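PDB 3KF6: protein stn1 from Schizosaccharomyces pombe, which binds single-stranded telomeric DNA, interacts with Ten1 and is required for telomere maintenance, with its N-terminal OB-fold part making up this chain. Local coordinates for residues M21-V26 and I50-Y55; F88-R93 and L118-F123. All blocks are in the same frame, centred on the assembly; numbering follows the deposited sequence.

Overall arrangement
Both contacts involve the OB fold and follow one another along the chain. Contact 1 is the buried one. It sets the loop and short helix of 21-26 against strand 49-62, with its centre about 4 Å from that of the chain. Contact 2 has its centre about 12 Å from the chain centre and is partly exposed. There helix 88-94 covers the corner between strands 117-120 and 122-126. The chemistry follows the place. Contact 1 is aliphatic, with one backbone bond and a water; contact 2 adds an arginine stacked on a phenylalanine on its solvent side. The same curled sheet serves both, and they meet where Ile52 CG1 lies 3.7 Å from Leu118 CD2.

Contact 1 of 2, residues M21-V26 and I50-Y55; sequences MFISDV and IQIVGY
Met21 lies across Ile50, and its sulfur does most of the touching. Met21 CG is anti to the carbonyl carbon (chi1 -61°), and the chain runs straight on to a bend at the thioether. This brings Met21 SD to 3.7 Å from Ile50 CD1. Met21 SD is also 3.9 Å from Ile50 CG2, so both methyls of Ile50 meet it. Ile50 CG2 has a second neighbour in Val26 CG2, at 4.3 Å. Replacing Ile50 by alanine removes both methyls that meet the Met21 sulfur and would probably open a gap beside Val26. The backbone fixes the pairing: Met21 N donates to Gln51 O at 3.0 Å, nearly straight at 172°. Strand 49-62 belongs to the curled sheet of the OB fold, and here the chain leading into helix 23-26 packs beside it. Ile52 holds CG1 between its backbone N and carbonyl carbon (chi1 60°). The other branch, Ile52 CG2, therefore faces the helix and sits 3.8 Å from Met21 O. Ile52 CG2 also meets Ile23 CG1 and Val26 CG2, each at 4.3 Å. A water bridges the backbones; it can donate to Met21 O at 2.8 Å and accepts from Val53 N. Arg139 of helix 130-153 also bonds to Met21 O, and to the Gln51 side chain. Asp25 forms a salt bridge with Lys143 of that helix.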
loop_
_atom_site.group_PDB
_atom_site.type_symbol
_atom_site.label_atom_id
_atom_site.label_comp_id
_atom_site.label_asym_id
_atom_site.label_seq_id
_atom_site.Cartn_x
_atom_site.Cartn_y
_atom_site.Cartn_z
ATOM N N MET A 21 10.033 1.277 6.530
ATOM C CA MET A 21 9.818 2.572 5.888
ATOM C C MET A 21 8.617 2.661 4.957
ATOM O O MET A 21 8.110 1.649 4.474
ATOM C CB MET A 21 11.052 2.943 5.060
ATOM C CG MET A 21 12.344 3.091 5.841
ATOM S SD MET A 21 13.736 3.485 4.729
ATOM C CE MET A 21 13.298 5.138 4.208
ATOM N N PHE A 22 8.180 3.893 4.706
ATOM C CA PHE A 22 7.106 4.157 3.760
ATOM C C PHE A 22 7.816 4.303 2.421
ATOM O O PHE A 22 8.938 4.810 2.359
ATOM C CB PHE A 22 6.376 5.458 4.098
ATOM C CG PHE A 22 5.398 5.321 5.224
ATOM C CD1 PHE A 22 5.538 6.076 6.385
ATOM C CD2 PHE A 22 4.328 4.433 5.124
ATOM C CE1 PHE A 22 4.624 5.950 7.434
ATOM C CE2 PHE A 22 3.408 4.301 6.169
ATOM C CZ PHE A 22 3.558 5.061 7.324
ATOM N N ILE A 23 7.159 3.874 1.352
ATOM C CA ILE A 23 7.752 3.924 0.026
ATOM C C ILE A 23 8.159 5.322 -0.426
ATOM O O ILE A 23 9.204 5.485 -1.052
ATOM C CB ILE A 23 6.808 3.239 -0.988
ATOM C CG1 ILE A 23 6.787 1.737 -0.681
ATOM C CG2 ILE A 23 7.260 3.503 -2.427
ATOM C CD1 ILE A 23 5.720 0.950 -1.432
ATOM N N SER A 24 7.359 6.332 -0.101
ATOM C CA SER A 24 7.708 7.692 -0.497
ATOM C C SER A 24 9.064 8.084 0.103
ATOM O O SER A 24 9.833 8.809 -0.522
ATOM C CB SER A 24 6.631 8.675 -0.042
ATOM O OG SER A 24 6.503 8.673 1.364
ATOM N N ASP A 25 9.359 7.599 1.307
ATOM C CA ASP A 25 10.631 7.920 1.951
ATOM C C ASP A 25 11.772 7.116 1.342
ATOM O O ASP A 25 12.920 7.577 1.297
ATOM C CB ASP A 25 10.551 7.677 3.465
ATOM C CG ASP A 25 9.663 8.694 4.165
ATOM O OD1 ASP A 25 9.742 9.888 3.801
ATOM O OD2 ASP A 25 8.898 8.310 5.077
ATOM N N VAL A 26 11.467 5.912 0.872
ATOM C CA VAL A 26 12.488 5.085 0.237
ATOM C C VAL A 26 12.999 5.846 -0.991
ATOM O O VAL A 26 14.205 5.894 -1.245
ATOM C CB VAL A 26 11.909 3.708 -0.179
ATOM C CG1 VAL A 26 12.940 2.913 -0.973
ATOM C CG2 VAL A 26 11.513 2.926 1.060
ATOM N N ILE A 50 15.861 -2.613 4.255
ATOM C CA ILE A 50 14.563 -1.980 4.483
ATOM C C ILE A 50 13.390 -2.954 4.416
ATOM O O ILE A 50 13.471 -4.005 3.776
ATOM C CB ILE A 50 14.330 -0.883 3.415
ATOM C CG1 ILE A 50 15.455 0.150 3.484
ATOM C CG2 ILE A 50 12.977 -0.217 3.614
ATOM C CD1 ILE A 50 15.420 1.152 2.362
ATOM N N GLN A 51 12.294 -2.588 5.077
ATOM C CA GLN A 51 11.081 -3.397 5.062
ATOM C C GLN A 51 9.932 -2.488 4.628
ATOM O O GLN A 51 9.804 -1.363 5.120
ATOM C CB GLN A 51 10.777 -3.948 6.457
ATOM C CG GLN A 51 9.590 -4.910 6.495
ATOM C CD GLN A 51 9.034 -5.090 7.897
ATOM O OE1 GLN A 51 8.458 -4.165 8.470
ATOM N NE2 GLN A 51 9.209 -6.282 8.460
ATOM N N ILE A 52 9.110 -2.966 3.701
ATOM C CA ILE A 52 7.961 -2.197 3.244
ATOM C C ILE A 52 6.718 -3.079 3.297
ATOM O O ILE A 52 6.816 -4.311 3.289
ATOM C CB ILE A 52 8.161 -1.631 1.800
ATOM C CG1 ILE A 52 8.371 -2.757 0.782
ATOM C CG2 ILE A 52 9.359 -0.694 1.776
ATOM C CD1 ILE A 52 7.100 -3.266 0.167
ATOM N N VAL A 53 5.554 -2.442 3.386
ATOM C CA VAL A 53 4.291 -3.167 3.450
ATOM C C VAL A 53 3.252 -2.453 2.599
ATOM O O VAL A 53 3.030 -1.251 2.763
ATOM C CB VAL A 53 3.745 -3.237 4.900
ATOM C CG1 VAL A 53 2.369 -3.888 4.895
ATOM C CG2 VAL A 53 4.694 -4.027 5.792
ATOM N N GLY A 54 2.605 -3.190 1.703
ATOM C CA GLY A 54 1.601 -2.575 0.851
ATOM C C GLY A 54 0.912 -3.603 -0.019
ATOM O O GLY A 54 1.228 -4.789 0.067
ATOM N N TYR A 55 -0.032 -3.170 -0.848
ATOM C CA TYR A 55 -0.732 -4.121 -1.709
ATOM C C TYR A 55 -0.069 -4.167 -3.083
ATOM O O TYR A 55 0.587 -3.212 -3.499
ATOM C CB TYR A 55 -2.225 -3.760 -1.847
ATOM C CG TYR A 55 -2.522 -2.516 -2.659
ATOM C CD1 TYR A 55 -2.592 -1.258 -2.052
ATOM C CD2 TYR A 55 -2.697 -2.591 -4.042
ATOM C CE1 TYR A 55 -2.821 -0.099 -2.810
ATOM C CE2 TYR A 55 -2.926 -1.440 -4.808
ATOM C CZ TYR A 55 -2.982 -0.203 -4.183
ATOM O OH TYR A 55 -3.151 0.933 -4.947
HETATM O O HOH W 1 5.785 0.600 3.373
#

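Contact 2 of 2, residues F88-R93 and L118-F123; sequences FSMSKR and LIAQSF
Met90 and Phe123 form the tightly packed, buried side of this contact. Met90 CG comes in at the edge of the Phe123 ring, near its plane, 3.7 Å from Phe123 CD1. With CG anti to the backbone N (chi1 177°), the Met90 chain reaches straight off the helix to the strand corner. Met90 SD lies 3.4 Å from Ser122 CA. A bend at chi3 turns Met90 CE to Ala120 O, 3.6 Å away. The outer side is looser and faces solvent at Arg93 and Gln121, both exposed. The Arg93 guanidinium lies flat over one face of the Phe123 ring, with planes 10° apart. This off-centre cation-pi stack has Arg93 CZ 4.3 Å from the Phe123 ring centroid. Arg93 NH2 also donates to Phe123 O at 2.8 Å, from above the carbonyl plane. A water here accepts from Arg93 NH1 and Phe123 N, tying the guanidinium to that N indirectly. Gln121 and Ser122 form a classic beta bulge opposite Phe106, where the chain turns. Helix 88-94 follows strand 77-83, and Phe82 of that strand touches Met90 and packs edge-to-face with Phe123. The helix thus covers the join of strands 117-120 and 122-126, both paired with strand 102-110.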
loop_
_atom_site.group_PDB
_atom_site.type_symbol
_atom_site.label_atom_id
_atom_site.label_comp_id
_atom_site.label_asym_id
_atom_site.label_seq_id
_atom_site.Cartn_x
_atom_site.Cartn_y
_atom_site.Cartn_z
ATOM N N PHE A 88 14.587 -19.694 -5.891
ATOM C CA PHE A 88 13.504 -20.200 -6.724
ATOM C C PHE A 88 12.192 -20.306 -5.952
ATOM O O PHE A 88 11.130 -19.949 -6.465
ATOM C CB PHE A 88 13.866 -21.574 -7.291
ATOM C CG PHE A 88 12.939 -22.042 -8.376
ATOM C CD1 PHE A 88 12.975 -21.456 -9.636
ATOM C CD2 PHE A 88 12.017 -23.056 -8.136
ATOM C CE1 PHE A 88 12.108 -21.871 -10.644
ATOM C CE2 PHE A 88 11.144 -23.479 -9.137
ATOM C CZ PHE A 88 11.189 -22.884 -10.393
ATOM N N SER A 89 12.275 -20.799 -4.722
ATOM C CA SER A 89 11.104 -20.962 -3.869
ATOM C C SER A 89 10.351 -19.653 -3.659
ATOM O O SER A 89 9.164 -19.550 -3.978
ATOM C CB SER A 89 11.528 -21.529 -2.512
ATOM O OG SER A 89 10.414 -21.693 -1.651
ATOM N N MET A 90 11.040 -18.655 -3.114
ATOM C CA MET A 90 10.416 -17.362 -2.859
ATOM C C MET A 90 9.900 -16.722 -4.140
ATOM O O MET A 90 8.828 -16.113 -4.148
ATOM C CB MET A 90 11.403 -16.412 -2.172
ATOM C CG MET A 90 10.842 -15.010 -1.936
ATOM S SD MET A 90 11.969 -13.931 -1.043
ATOM C CE MET A 90 13.311 -13.747 -2.251
ATOM N N SER A 91 10.660 -16.859 -5.220
ATOM C CA SER A 91 10.264 -16.282 -6.497
ATOM C C SER A 91 8.955 -16.896 -6.977
ATOM O O SER A 91 8.099 -16.207 -7.538
ATOM C CB SER A 91 11.358 -16.504 -7.543
ATOM O OG SER A 91 12.554 -15.840 -7.172
ATOM N N LYS A 92 8.800 -18.196 -6.756
ATOM C CA LYS A 92 7.585 -18.881 -7.168
ATOM C C LYS A 92 6.393 -18.355 -6.372
ATOM O O LYS A 92 5.328 -18.101 -6.930
ATOM C CB LYS A 92 7.727 -20.387 -6.956
ATOM C CG LYS A 92 6.538 -21.176 -7.459
ATOM C CD LYS A 92 6.779 -22.665 -7.361
ATOM C CE LYS A 92 5.632 -23.435 -7.977
ATOM N NZ LYS A 92 5.932 -24.885 -8.017
ATOM N N ARG A 93 6.579 -18.196 -5.067
ATOM C CA ARG A 93 5.521 -17.685 -4.206
ATOM C C ARG A 93 5.146 -16.269 -4.633
ATOM O O ARG A 93 3.986 -15.869 -4.542
ATOM C CB ARG A 93 5.989 -17.661 -2.752
ATOM C CG ARG A 93 6.242 -19.025 -2.139
ATOM C CD ARG A 93 7.002 -18.861 -0.840
ATOM N NE ARG A 93 6.375 -17.863 0.019
ATOM C CZ ARG A 93 7.046 -16.939 0.698
ATOM N NH1 ARG A 93 8.370 -16.883 0.619
ATOM N NH2 ARG A 93 6.393 -16.067 1.452
ATOM N N LEU A 118 13.709 -2.286 -4.845
ATOM C CA LEU A 118 14.026 -3.105 -3.690
ATOM C C LEU A 118 14.278 -4.542 -4.122
ATOM O O LEU A 118 13.425 -5.155 -4.761
ATOM C CB LEU A 118 12.859 -3.054 -2.693
ATOM C CG LEU A 118 12.994 -3.836 -1.386
ATOM C CD1 LEU A 118 14.070 -3.211 -0.520
ATOM C CD2 LEU A 118 11.649 -3.820 -0.655
ATOM N N ILE A 119 15.455 -5.069 -3.794
ATOM C CA ILE A 119 15.768 -6.450 -4.133
ATOM C C ILE A 119 15.323 -7.257 -2.925
ATOM O O ILE A 119 15.904 -7.152 -1.845
ATOM C CB ILE A 119 17.280 -6.662 -4.359
ATOM C CG1 ILE A 119 17.810 -5.666 -5.398
ATOM C CG2 ILE A 119 17.535 -8.111 -4.783
ATOM C CD1 ILE A 119 17.144 -5.745 -6.758
ATOM N N ALA A 120 14.281 -8.058 -3.109
ATOM C CA ALA A 120 13.721 -8.848 -2.021
ATOM C C ALA A 120 14.612 -9.968 -1.503
ATOM O O ALA A 120 15.225 -10.697 -2.282
ATOM C CB ALA A 120 12.376 -9.430 -2.448
ATOM N N GLN A 121 14.670 -10.092 -0.180
ATOM C CA GLN A 121 15.437 -11.153 0.462
ATOM C C GLN A 121 14.423 -12.139 1.027
ATOM O O GLN A 121 14.671 -13.344 1.093
ATOM C CB GLN A 121 16.317 -10.604 1.585
ATOM C CG GLN A 121 17.031 -11.709 2.353
ATOM C CD GLN A 121 18.077 -11.187 3.313
ATOM O OE1 GLN A 121 19.151 -10.750 2.900
ATOM N NE2 GLN A 121 17.766 -11.223 4.604
ATOM N N SER A 122 13.269 -11.615 1.429
ATOM C CA SER A 122 12.195 -12.443 1.957
ATOM C C SER A 122 10.911 -11.636 1.997
ATOM O O SER A 122 10.942 -10.404 2.015
ATOM C CB SER A 122 12.526 -12.940 3.371
ATOM O OG SER A 122 12.502 -11.887 4.316
ATOM N N PHE A 123 9.781 -12.332 1.973
ATOM C CA PHE A 123 8.495 -11.659 2.050
ATOM C C PHE A 123 7.438 -12.613 2.563
ATOM O O PHE A 123 7.614 -13.835 2.558
ATOM C CB PHE A 123 8.062 -11.103 0.683
ATOM C CG PHE A 123 7.271 -12.077 -0.160
ATOM C CD1 PHE A 123 7.910 -13.092 -0.868
ATOM C CD2 PHE A 123 5.885 -11.968 -0.252
ATOM C CE1 PHE A 123 7.178 -13.983 -1.659
ATOM C CE2 PHE A 123 5.142 -12.853 -1.039
ATOM C CZ PHE A 123 5.793 -13.864 -1.746
HETATM O O HOH W 2 10.377 -15.263 2.021
#